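Local coordinates for serine--tRNA ligase (Pyrococcus horikoshii, PDB 2ZR2), which charges tRNA(Ser) with serine at the expense of ATP and probably also serylates tRNA(Sec), as a class II aminoacyl-tRNA synthetase, at residues K160-L165 against K294-V299; F302-Q307 against N404-A409; K322-A327 against V372-C377. All blocks are in the same frame, centred on the assembly; numbering follows the deposited sequence.

Interaction 1: residues K160-L165 against K294-V299; sequences KLHVDL and KGIFRV. With AMP (adenosine monophosphate), chain C; SO4 (sulfate ion), chain E.
His162, in the first turn of its helix, reaches across to the loop carrying Gly295 and Ile296. Its CG lies between the backbone N and the carbonyl carbon (chi1 89°), which swings the imidazole out to the loop, and NE2 accepts the backbone N-H of Ile296 at 3.1 Å. The bond is nearly straight, 160° at the hydrogen, and the donor sits in the ring plane. The Ile296 side chain crosses the histidine obliquely, its CG1 3.7 Å from NE2. Val163 follows, its CG2 above one face of the histidine ring and 3.5 Å from Gly295 N, while its CG1 comes to 3.9 Å from Gly295 CA. Glycine suits this point because two side chains converge on its bare CA. Farther along the loop, which joins the motif 2 strands, Val299 N donates to N1 of the AMP adenine at 3.1 Å, and Arg298 NH1 binds O1 of a sulfate, probably from the crystallisation liquor, at 2.7 Å. As NE2 is an acceptor, His162 is probably neutral with its proton on ND1, a polar anchor for a buried amide in a loop that lacks regular structure.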
loop_
_atom_site.group_PDB
_atom_site.type_symbol
_atom_site.label_atom_id
_atom_site.label_comp_id
_atom_site.label_asym_id
_atom_site.label_seq_id
_atom_site.Cartn_x
_atom_site.Cartn_y
_atom_site.Cartn_z
ATOM N N LYS A 160 3.457 1.741 31.923
ATOM C CA LYS A 160 2.495 2.395 31.044
ATOM C C LYS A 160 2.129 1.594 29.789
ATOM O O LYS A 160 2.830 0.657 29.394
ATOM C CB LYS A 160 3.029 3.770 30.640
ATOM C CG LYS A 160 3.431 4.649 31.819
ATOM C CD LYS A 160 3.641 6.112 31.400
ATOM C CE LYS A 160 3.967 7.039 32.581
ATOM N NZ LYS A 160 5.323 6.782 33.186
ATOM N N LEU A 161 1.011 1.955 29.178
ATOM C CA LEU A 161 0.590 1.300 27.949
ATOM C C LEU A 161 1.386 1.911 26.800
ATOM O O LEU A 161 1.825 3.069 26.876
ATOM C CB LEU A 161 -0.881 1.543 27.710
ATOM C CG LEU A 161 -1.771 0.710 28.610
ATOM C CD1 LEU A 161 -3.202 1.208 28.405
ATOM C CD2 LEU A 161 -1.610 -0.806 28.284
ATOM N N HIS A 162 1.554 1.153 25.724
ATOM C CA HIS A 162 2.339 1.649 24.605
ATOM C C HIS A 162 1.812 2.950 23.992
ATOM O O HIS A 162 2.598 3.826 23.604
ATOM C CB HIS A 162 2.492 0.556 23.525
ATOM C CG HIS A 162 1.406 0.546 22.501
ATOM N ND1 HIS A 162 0.198 -0.083 22.699
ATOM C CD2 HIS A 162 1.336 1.118 21.277
ATOM C CE1 HIS A 162 -0.571 0.104 21.640
ATOM N NE2 HIS A 162 0.097 0.830 20.766
ATOM N N VAL A 163 0.493 3.091 23.911
ATOM C CA VAL A 163 -0.087 4.303 23.339
ATOM C C VAL A 163 0.429 5.534 24.098
ATOM O O VAL A 163 0.850 6.514 23.489
ATOM C CB VAL A 163 -1.625 4.283 23.419
ATOM C CG1 VAL A 163 -2.191 5.281 22.456
ATOM C CG2 VAL A 163 -2.159 2.876 23.136
ATOM N N ASP A 164 0.415 5.469 25.426
ATOM C CA ASP A 164 0.881 6.576 26.249
ATOM C C ASP A 164 2.359 6.785 26.050
ATOM O O ASP A 164 2.835 7.922 25.994
ATOM C CB ASP A 164 0.575 6.318 27.726
ATOM C CG ASP A 164 -0.926 6.252 28.000
ATOM O OD1 ASP A 164 -1.631 7.232 27.649
ATOM O OD2 ASP A 164 -1.407 5.230 28.556
ATOM N N LEU A 165 3.102 5.693 25.935
ATOM C CA LEU A 165 4.536 5.816 25.717
ATOM C C LEU A 165 4.846 6.555 24.405
ATOM O O LEU A 165 5.633 7.498 24.385
ATOM C CB LEU A 165 5.179 4.432 25.744
ATOM C CG LEU A 165 5.410 3.991 27.190
ATOM C CD1 LEU A 165 5.705 2.516 27.258
ATOM C CD2 LEU A 165 6.558 4.813 27.788
ATOM N N LYS A 294 -5.837 1.276 21.955
ATOM C CA LYS A 294 -6.045 2.269 20.880
ATOM C C LYS A 294 -4.867 2.977 20.170
ATOM O O LYS A 294 -5.007 4.117 19.698
ATOM C CB LYS A 294 -7.068 3.329 21.347
ATOM C CG LYS A 294 -8.535 2.877 21.217
ATOM C CD LYS A 294 -9.479 4.047 20.932
ATOM C CE LYS A 294 -10.829 3.552 20.419
ATOM N NZ LYS A 294 -11.774 4.649 20.048
ATOM N N GLY A 295 -3.739 2.279 20.055
ATOM C CA GLY A 295 -2.578 2.837 19.379
ATOM C C GLY A 295 -2.264 2.141 18.058
ATOM O O GLY A 295 -3.032 2.244 17.106
ATOM N N ILE A 296 -1.144 1.427 18.002
ATOM C CA ILE A 296 -0.736 0.720 16.787
ATOM C C ILE A 296 -0.709 -0.802 16.916
ATOM O O ILE A 296 0.040 -1.482 16.208
ATOM C CB ILE A 296 0.660 1.172 16.327
ATOM C CG1 ILE A 296 1.684 0.898 17.437
ATOM C CG2 ILE A 296 0.616 2.645 15.918
ATOM C CD1 ILE A 296 3.147 1.291 17.081
ATOM N N PHE A 297 -1.523 -1.340 17.816
ATOM C CA PHE A 297 -1.574 -2.786 18.012
ATOM C C PHE A 297 -2.431 -3.454 16.946
ATOM O O PHE A 297 -2.051 -4.477 16.388
ATOM C CB PHE A 297 -2.155 -3.130 19.379
ATOM C CG PHE A 297 -2.123 -4.593 19.684
ATOM C CD1 PHE A 297 -0.903 -5.246 19.898
ATOM C CD2 PHE A 297 -3.304 -5.342 19.701
ATOM C CE1 PHE A 297 -0.850 -6.633 20.123
ATOM C CE2 PHE A 297 -3.271 -6.730 19.925
ATOM C CZ PHE A 297 -2.033 -7.379 20.136
ATOM N N ARG A 298 -3.602 -2.879 16.690
ATOM C CA ARG A 298 -4.518 -3.415 15.703
ATOM C C ARG A 298 -4.958 -2.258 14.812
ATOM O O ARG A 298 -5.943 -1.573 15.094
ATOM C CB ARG A 298 -5.732 -4.060 16.390
ATOM C CG ARG A 298 -6.743 -4.616 15.389
ATOM C CD ARG A 298 -7.991 -5.205 16.032
ATOM N NE ARG A 298 -7.698 -6.427 16.771
ATOM C CZ ARG A 298 -7.456 -6.466 18.073
ATOM N NH1 ARG A 298 -7.479 -5.346 18.793
ATOM N NH2 ARG A 298 -7.172 -7.623 18.652
ATOM N N VAL A 299 -4.234 -2.060 13.719
ATOM C CA VAL A 299 -4.523 -0.957 12.817
ATOM C C VAL A 299 -4.810 -1.416 11.398
ATOM O O VAL A 299 -4.739 -2.597 11.089
ATOM C CB VAL A 299 -3.323 0.001 12.783
ATOM C CG1 VAL A 299 -3.168 0.695 14.116
ATOM C CG2 VAL A 299 -2.054 -0.796 12.499
HETATM P P AMP C . -1.845 -13.183 10.473
HETATM O O1P AMP C . -1.232 -14.414 11.010
HETATM O O2P AMP C . -1.402 -12.573 9.056
HETATM O O3P AMP C . -3.314 -12.667 10.937
HETATM O "O5'" AMP C . -1.062 -12.055 11.335
HETATM C "C5'" AMP C . 0.316 -12.225 11.676
HETATM C "C4'" AMP C . 0.830 -11.045 12.486
HETATM O "O4'" AMP C . 0.600 -9.805 11.789
HETATM C "C3'" AMP C . 0.101 -10.877 13.816
HETATM O "O3'" AMP C . 0.643 -11.786 14.777
HETATM C "C2'" AMP C . 0.542 -9.481 14.180
HETATM O "O2'" AMP C . 1.903 -9.489 14.619
HETATM C "C1'" AMP C . 0.417 -8.754 12.827
HETATM N N9 AMP C . -0.950 -8.177 12.662
HETATM C C8 AMP C . -2.046 -8.818 12.215
HETATM N N7 AMP C . -3.066 -7.956 12.161
HETATM C C5 AMP C . -2.620 -6.774 12.578
HETATM C C6 AMP C . -3.205 -5.520 12.734
HETATM N N6 AMP C . -4.481 -5.336 12.438
HETATM N N1 AMP C . -2.456 -4.486 13.185
HETATM C C2 AMP C . -1.158 -4.650 13.481
HETATM N N3 AMP C . -0.576 -5.846 13.338
HETATM C C4 AMP C . -1.280 -6.913 12.895
HETATM S S SO4 E . -7.949 -5.522 22.361
HETATM O O1 SO4 E . -8.227 -4.559 21.281
HETATM O O2 SO4 E . -6.949 -4.936 23.279
HETATM O O3 SO4 E . -9.186 -5.839 23.101
HETATM O O4 SO4 E . -7.424 -6.762 21.762
#

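Interaction 2: residues F302-Q307 against N404-A409; sequences FHKVEQ and NSTAIA. With AMP (adenosine monophosphate), chain C.
Gln307 lies alongside Ser405 at one end of an antiparallel pairing, and its side chain is bound at its tip. CB rests 3.3 Å from the carbonyl O of Ser405, and CG stays beside the same oxygen while also nearing the methyl of Ala407. With CG anti to the carbonyl carbon (chi1 -60°) and the chain extended beyond it, CD carries the amide past Ser405. There NE2 gives a hydrogen to Thr406 O at 3.1 Å, approaching from 40° above the carbonyl plane although the oxygen lies close to the plane of the glutamine amide. Ser405 OG donates to that oxygen too, so two bonds grip it. NE2 also donates to Ile323 O and OE1 accepts from Asn326 ND2, both on helix 316-333; a primary amide, donor and acceptor at once, suits such a buried junction.

Toward the start of strand 302-307, past Glu306, a classic beta bulge interrupts the pairing. Val305 O faces both Ala407 and Ile408, taking the N-H of Ala407 at 2.9 Å and a weak, longer bond from Ile408, while Val305 N binds Ile408 O at 2.8 Å. Alanine suits the bulge, its one methyl packing 3.6 Å from Val305 CG1.

On the other face, Lys304 CD meets Thr406 CG2, and its NZ forms a weak salt bridge with Glu306 OE1 and a hydrogen bond with Thr252. Beyond it the Phe302 ring lies with one face against the adenine, its CZ 3.4 Å from AMP C4, while Ala409 CB touches the ribose, 3.5 Å from AMP O2'. Strand 301-311 of motif 2 beside the strand of motif 3, with a phenylalanine stacked on one face of the adenine, is the hallmark of the class II active site; Glu306 and Thr406 are predicted to bind serine there.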
loop_
_atom_site.group_PDB
_atom_site.type_symbol
_atom_site.label_atom_id
_atom_site.label_comp_id
_atom_site.label_asym_id
_atom_site.label_seq_id
_atom_site.Cartn_x
_atom_site.Cartn_y
_atom_site.Cartn_z
ATOM N N PHE A 302 0.271 -1.913 8.467
ATOM C CA PHE A 302 1.485 -2.205 9.222
ATOM C C PHE A 302 2.488 -2.880 8.315
ATOM O O PHE A 302 2.129 -3.418 7.273
ATOM C CB PHE A 302 1.224 -3.097 10.439
ATOM C CG PHE A 302 0.503 -4.374 10.124
ATOM C CD1 PHE A 302 -0.862 -4.371 9.861
ATOM C CD2 PHE A 302 1.185 -5.588 10.102
ATOM C CE1 PHE A 302 -1.542 -5.568 9.578
ATOM C CE2 PHE A 302 0.513 -6.793 9.820
ATOM C CZ PHE A 302 -0.852 -6.778 9.558
ATOM N N HIS A 303 3.747 -2.829 8.719
ATOM C CA HIS A 303 4.836 -3.435 7.975
ATOM C C HIS A 303 5.119 -4.807 8.549
ATOM O O HIS A 303 5.049 -5.012 9.764
ATOM C CB HIS A 303 6.052 -2.552 8.102
ATOM C CG HIS A 303 5.860 -1.202 7.505
ATOM N ND1 HIS A 303 6.603 -0.106 7.884
ATOM C CD2 HIS A 303 5.024 -0.773 6.528
ATOM C CE1 HIS A 303 6.232 0.943 7.167
ATOM N NE2 HIS A 303 5.274 0.563 6.337
ATOM N N LYS A 304 5.413 -5.764 7.683
ATOM C CA LYS A 304 5.701 -7.105 8.157
ATOM C C LYS A 304 6.643 -7.897 7.273
ATOM O O LYS A 304 6.465 -7.993 6.060
ATOM C CB LYS A 304 4.411 -7.896 8.345
ATOM C CG LYS A 304 4.663 -9.334 8.795
ATOM C CD LYS A 304 3.395 -10.040 9.290
ATOM C CE LYS A 304 2.347 -10.151 8.192
ATOM N NZ LYS A 304 2.952 -10.677 6.928
ATOM N N VAL A 305 7.667 -8.448 7.906
ATOM C CA VAL A 305 8.642 -9.284 7.232
ATOM C C VAL A 305 8.070 -10.691 7.390
ATOM O O VAL A 305 7.864 -11.150 8.514
ATOM C CB VAL A 305 9.995 -9.179 7.935
ATOM C CG1 VAL A 305 10.975 -10.154 7.327
ATOM C CG2 VAL A 305 10.515 -7.747 7.832
ATOM N N GLU A 306 7.797 -11.375 6.284
ATOM C CA GLU A 306 7.194 -12.702 6.373
ATOM C C GLU A 306 8.036 -13.856 5.842
ATOM O O GLU A 306 8.737 -13.731 4.844
ATOM C CB GLU A 306 5.834 -12.692 5.664
ATOM C CG GLU A 306 5.075 -13.991 5.730
ATOM C CD GLU A 306 4.081 -14.051 6.872
ATOM O OE1 GLU A 306 4.384 -13.523 7.964
ATOM O OE2 GLU A 306 2.992 -14.647 6.681
ATOM N N GLN A 307 7.964 -14.989 6.529
ATOM C CA GLN A 307 8.692 -16.168 6.105
ATOM C C GLN A 307 7.723 -17.004 5.298
ATOM O O GLN A 307 6.606 -17.280 5.750
ATOM C CB GLN A 307 9.135 -17.034 7.296
ATOM C CG GLN A 307 10.055 -16.424 8.346
ATOM C CD GLN A 307 10.262 -17.399 9.511
ATOM O OE1 GLN A 307 10.834 -18.470 9.339
ATOM N NE2 GLN A 307 9.775 -17.035 10.689
ATOM N N ASN A 404 3.952 -20.509 6.304
ATOM C CA ASN A 404 4.214 -19.086 6.464
ATOM C C ASN A 404 4.343 -18.780 7.940
ATOM O O ASN A 404 3.790 -19.470 8.794
ATOM C CB ASN A 404 3.084 -18.251 5.850
ATOM C CG ASN A 404 1.792 -18.360 6.632
ATOM O OD1 ASN A 404 1.711 -17.893 7.766
ATOM N ND2 ASN A 404 0.777 -18.974 6.035
ATOM N N SER A 405 5.090 -17.738 8.238
ATOM C CA SER A 405 5.278 -17.339 9.605
ATOM C C SER A 405 5.810 -15.937 9.668
ATOM O O SER A 405 6.654 -15.525 8.877
ATOM C CB SER A 405 6.251 -18.274 10.306
ATOM O OG SER A 405 6.629 -17.745 11.565
ATOM N N THR A 406 5.297 -15.192 10.623
ATOM C CA THR A 406 5.740 -13.835 10.809
ATOM C C THR A 406 7.209 -13.936 11.146
ATOM O O THR A 406 7.657 -14.969 11.628
ATOM C CB THR A 406 5.014 -13.213 12.013
ATOM O OG1 THR A 406 3.608 -13.413 11.866
ATOM C CG2 THR A 406 5.306 -11.729 12.127
ATOM N N ALA A 407 7.965 -12.892 10.841
ATOM C CA ALA A 407 9.369 -12.827 11.243
ATOM C C ALA A 407 9.197 -11.691 12.249
ATOM O O ALA A 407 9.410 -11.850 13.448
ATOM C CB ALA A 407 10.260 -12.401 10.095
ATOM N N ILE A 408 8.764 -10.546 11.739
ATOM C CA ILE A 408 8.481 -9.396 12.569
ATOM C C ILE A 408 7.475 -8.496 11.879
ATOM O O ILE A 408 7.620 -8.141 10.706
ATOM C CB ILE A 408 9.715 -8.555 12.863
ATOM C CG1 ILE A 408 10.623 -9.289 13.839
ATOM C CG2 ILE A 408 9.295 -7.218 13.480
ATOM C CD1 ILE A 408 11.903 -8.515 14.167
ATOM N N ALA A 409 6.429 -8.158 12.613
ATOM C CA ALA A 409 5.427 -7.253 12.110
ATOM C C ALA A 409 5.790 -6.086 13.017
ATOM O O ALA A 409 5.600 -6.149 14.224
ATOM C CB ALA A 409 4.048 -7.790 12.408
HETATM P P AMP C . -1.845 -13.183 10.473
HETATM O O1P AMP C . -1.232 -14.414 11.010
HETATM O O2P AMP C . -1.402 -12.573 9.056
HETATM O O3P AMP C . -3.314 -12.667 10.937
HETATM O "O5'" AMP C . -1.062 -12.055 11.335
HETATM C "C5'" AMP C . 0.316 -12.225 11.676
HETATM C "C4'" AMP C . 0.830 -11.045 12.486
HETATM O "O4'" AMP C . 0.600 -9.805 11.789
HETATM C "C3'" AMP C . 0.101 -10.877 13.816
HETATM O "O3'" AMP C . 0.643 -11.786 14.777
HETATM C "C2'" AMP C . 0.542 -9.481 14.180
HETATM O "O2'" AMP C . 1.903 -9.489 14.619
HETATM C "C1'" AMP C . 0.417 -8.754 12.827
HETATM N N9 AMP C . -0.950 -8.177 12.662
HETATM C C8 AMP C . -2.046 -8.818 12.215
HETATM N N7 AMP C . -3.066 -7.956 12.161
HETATM C C5 AMP C . -2.620 -6.774 12.578
HETATM C C6 AMP C . -3.205 -5.520 12.734
HETATM N N6 AMP C . -4.481 -5.336 12.438
HETATM N N1 AMP C . -2.456 -4.486 13.185
HETATM C C2 AMP C . -1.158 -4.650 13.481
HETATM N N3 AMP C . -0.576 -5.846 13.338
HETATM C C4 AMP C . -1.280 -6.913 12.895
#

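Interaction 3: residues K322-A327 against V372-C377; sequences KIIRNA and VSASNC. With AMP (adenosine monophosphate), chain C.
Ile324 and Ala374 form the close part of this helix-on-strand contact. CG1 of Ile324 stands anti to the backbone N (chi1 -175°), and the bend at chi2 (63°) turns CD1 to 3.8 Å from Ala374 CB. One turn on, Ala327 CB touches Val372 CG2, also at 3.8 Å. Methyl-sized side chains suit both alanine positions, since they let helix 322-327 run antiparallel to strand 372-377 with the axes only 8.2 Å apart.

Around these two points the fit is looser. Ile323 looks toward the strand, yet its CG1 is 4.2 Å from Ala374 CB, and it also packs on Ser405 of the neighbouring strand. CD1 of Ile324 is 4.3 Å from Val372 CG2. The helix turns its charged residues elsewhere: Arg325 is exposed, and Lys322 makes a cation-pi contact with Trp319.

The strand is divided in the same way. Val372 and Ala374 point at the helix, whereas Ser373 and Ser375 point away from it, and Ser373 CB comes 3.6 Å from O1P of AMP. Its OG is held by Asp357, its backbone N by Thr406 OG1. No hydrogen bond joins 322-327 to 372-377, though one turn earlier in the helix His320 NE2 is bonded to Ala374 O. Between these segments the association is by apolar side chains, consistent with exclusion of water, leaving Ser373, on the far side of the strand, to face the nucleotide phosphate.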
loop_
_atom_site.group_PDB
_atom_site.type_symbol
_atom_site.label_atom_id
_atom_site.label_comp_id
_atom_site.label_asym_id
_atom_site.label_seq_id
_atom_site.Cartn_x
_atom_site.Cartn_y
_atom_site.Cartn_z
ATOM N N LYS A 322 10.724 -25.218 12.211
ATOM C CA LYS A 322 11.893 -24.353 12.054
ATOM C C LYS A 322 11.532 -22.879 11.988
ATOM O O LYS A 322 12.165 -22.054 12.664
ATOM C CB LYS A 322 12.698 -24.703 10.804
ATOM C CG LYS A 322 13.504 -25.977 10.881
ATOM C CD LYS A 322 14.264 -26.184 9.579
ATOM C CE LYS A 322 14.769 -27.610 9.445
ATOM N NZ LYS A 322 15.328 -27.892 8.084
ATOM N N ILE A 323 10.526 -22.543 11.180
ATOM C CA ILE A 323 10.133 -21.147 11.046
ATOM C C ILE A 323 9.665 -20.548 12.369
ATOM O O ILE A 323 10.079 -19.431 12.719
ATOM C CB ILE A 323 9.049 -20.930 9.939
ATOM C CG1 ILE A 323 7.808 -21.760 10.227
ATOM C CG2 ILE A 323 9.612 -21.276 8.579
ATOM C CD1 ILE A 323 6.743 -21.620 9.142
ATOM N N ILE A 324 8.822 -21.260 13.114
ATOM C CA ILE A 324 8.377 -20.712 14.406
ATOM C C ILE A 324 9.578 -20.372 15.317
ATOM O O ILE A 324 9.561 -19.371 16.035
ATOM C CB ILE A 324 7.431 -21.681 15.160
ATOM C CG1 ILE A 324 6.897 -21.008 16.427
ATOM C CG2 ILE A 324 8.167 -22.956 15.530
ATOM C CD1 ILE A 324 6.046 -19.786 16.175
ATOM N N ARG A 325 10.621 -21.198 15.262
ATOM C CA ARG A 325 11.816 -20.985 16.055
ATOM C C ARG A 325 12.608 -19.824 15.478
ATOM O O ARG A 325 13.336 -19.134 16.200
ATOM C CB ARG A 325 12.692 -22.238 16.053
ATOM C CG ARG A 325 12.003 -23.515 16.510
ATOM C CD ARG A 325 12.145 -23.776 18.006
ATOM N NE ARG A 325 11.428 -24.993 18.408
ATOM C CZ ARG A 325 11.424 -25.495 19.643
ATOM N NH1 ARG A 325 12.102 -24.899 20.623
ATOM N NH2 ARG A 325 10.733 -26.597 19.901
ATOM N N ASN A 326 12.503 -19.619 14.172
ATOM C CA ASN A 326 13.229 -18.510 13.557
ATOM C C ASN A 326 12.669 -17.228 14.119
ATOM O O ASN A 326 13.411 -16.290 14.390
ATOM C CB ASN A 326 13.057 -18.496 12.042
ATOM C CG ASN A 326 13.730 -19.664 11.378
ATOM O OD1 ASN A 326 14.881 -19.972 11.669
ATOM N ND2 ASN A 326 13.018 -20.319 10.466
ATOM N N ALA A 327 11.348 -17.205 14.298
ATOM C CA ALA A 327 10.660 -16.043 14.837
ATOM C C ALA A 327 11.002 -15.893 16.313
ATOM O O ALA A 327 11.225 -14.781 16.799
ATOM C CB ALA A 327 9.160 -16.195 14.647
ATOM N N VAL A 372 3.410 -12.977 16.654
ATOM C CA VAL A 372 3.760 -13.691 15.416
ATOM C C VAL A 372 2.938 -14.959 15.281
ATOM O O VAL A 372 2.433 -15.498 16.263
ATOM C CB VAL A 372 5.285 -14.092 15.268
ATOM C CG1 VAL A 372 6.153 -13.267 16.161
ATOM C CG2 VAL A 372 5.477 -15.568 15.493
ATOM N N SER A 373 2.805 -15.438 14.053
ATOM C CA SER A 373 2.049 -16.655 13.820
ATOM C C SER A 373 2.659 -17.516 12.702
ATOM O O SER A 373 2.961 -17.019 11.611
ATOM C CB SER A 373 0.604 -16.297 13.504
ATOM O OG SER A 373 -0.182 -17.467 13.461
ATOM N N ALA A 374 2.857 -18.802 12.998
ATOM C CA ALA A 374 3.427 -19.767 12.054
ATOM C C ALA A 374 2.405 -20.857 11.738
ATOM O O ALA A 374 1.914 -21.538 12.634
ATOM C CB ALA A 374 4.685 -20.396 12.643
ATOM N N SER A 375 2.096 -21.039 10.460
ATOM C CA SER A 375 1.116 -22.043 10.077
ATOM C C SER A 375 1.632 -23.004 9.018
ATOM O O SER A 375 2.389 -22.619 8.128
ATOM C CB SER A 375 -0.148 -21.365 9.529
ATOM O OG SER A 375 -0.497 -20.217 10.286
ATOM N N ASN A 376 1.235 -24.265 9.134
ATOM C CA ASN A 376 1.588 -25.236 8.125
ATOM C C ASN A 376 0.287 -25.353 7.340
ATOM O O ASN A 376 -0.754 -25.769 7.869
ATOM C CB ASN A 376 1.947 -26.589 8.731
ATOM C CG ASN A 376 2.392 -27.598 7.671
ATOM O OD1 ASN A 376 1.888 -27.589 6.545
ATOM N ND2 ASN A 376 3.331 -28.476 8.031
ATOM N N CYS A 377 0.328 -24.977 6.077
ATOM C CA CYS A 377 -0.883 -25.040 5.278
ATOM C C CYS A 377 -1.010 -26.328 4.495
ATOM O O CYS A 377 -1.999 -26.520 3.788
ATOM C CB CYS A 377 -0.913 -23.854 4.318
ATOM S SG CYS A 377 -0.682 -22.292 5.182
HETATM P P AMP C . -1.845 -13.183 10.473
HETATM O O1P AMP C . -1.232 -14.414 11.010
HETATM O O2P AMP C . -1.402 -12.573 9.056
HETATM O O3P AMP C . -3.314 -12.667 10.937
HETATM O "O5'" AMP C . -1.062 -12.055 11.335
HETATM C "C5'" AMP C . 0.316 -12.225 11.676
HETATM C "C4'" AMP C . 0.830 -11.045 12.486
HETATM O "O4'" AMP C . 0.600 -9.805 11.789
HETATM C "C3'" AMP C . 0.101 -10.877 13.816
HETATM O "O3'" AMP C . 0.643 -11.786 14.777
HETATM C "C2'" AMP C . 0.542 -9.481 14.180
HETATM O "O2'" AMP C . 1.903 -9.489 14.619
HETATM C "C1'" AMP C . 0.417 -8.754 12.827
HETATM N N9 AMP C . -0.950 -8.177 12.662
HETATM C C8 AMP C . -2.046 -8.818 12.215
HETATM N N7 AMP C . -3.066 -7.956 12.161
HETATM C C5 AMP C . -2.620 -6.774 12.578
HETATM C C6 AMP C . -3.205 -5.520 12.734
HETATM N N6 AMP C . -4.481 -5.336 12.438
HETATM N N1 AMP C . -2.456 -4.486 13.185
HETATM C C2 AMP C . -1.158 -4.650 13.481
HETATM N N3 AMP C . -0.576 -5.846 13.338
HETATM C C4 AMP C . -1.280 -6.913 12.895
#

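How the interactions relate
From the N terminus, interaction 1 closes first, joining the start of helix 162-168 to the motif 2 loop; segments 160-165 and 294-299 are 129 residues apart at their closest ends. The chain runs almost directly on into strand 301-311, where interaction 2 opens, to close only at 404-409. Interaction 3 is nested inside that second loop, with helix 316-333 returning onto strand 367-378. Interactions 2 and 3 adjoin, their centres about 10 Å apart, and strands 367-378 and 398-406 are neighbours, linked by a probable hydrogen bond from Ser375 N to Asn404 O, 2.8 Å. Together the three tie loop, sheet and backing helix around one AMP, which all three touch.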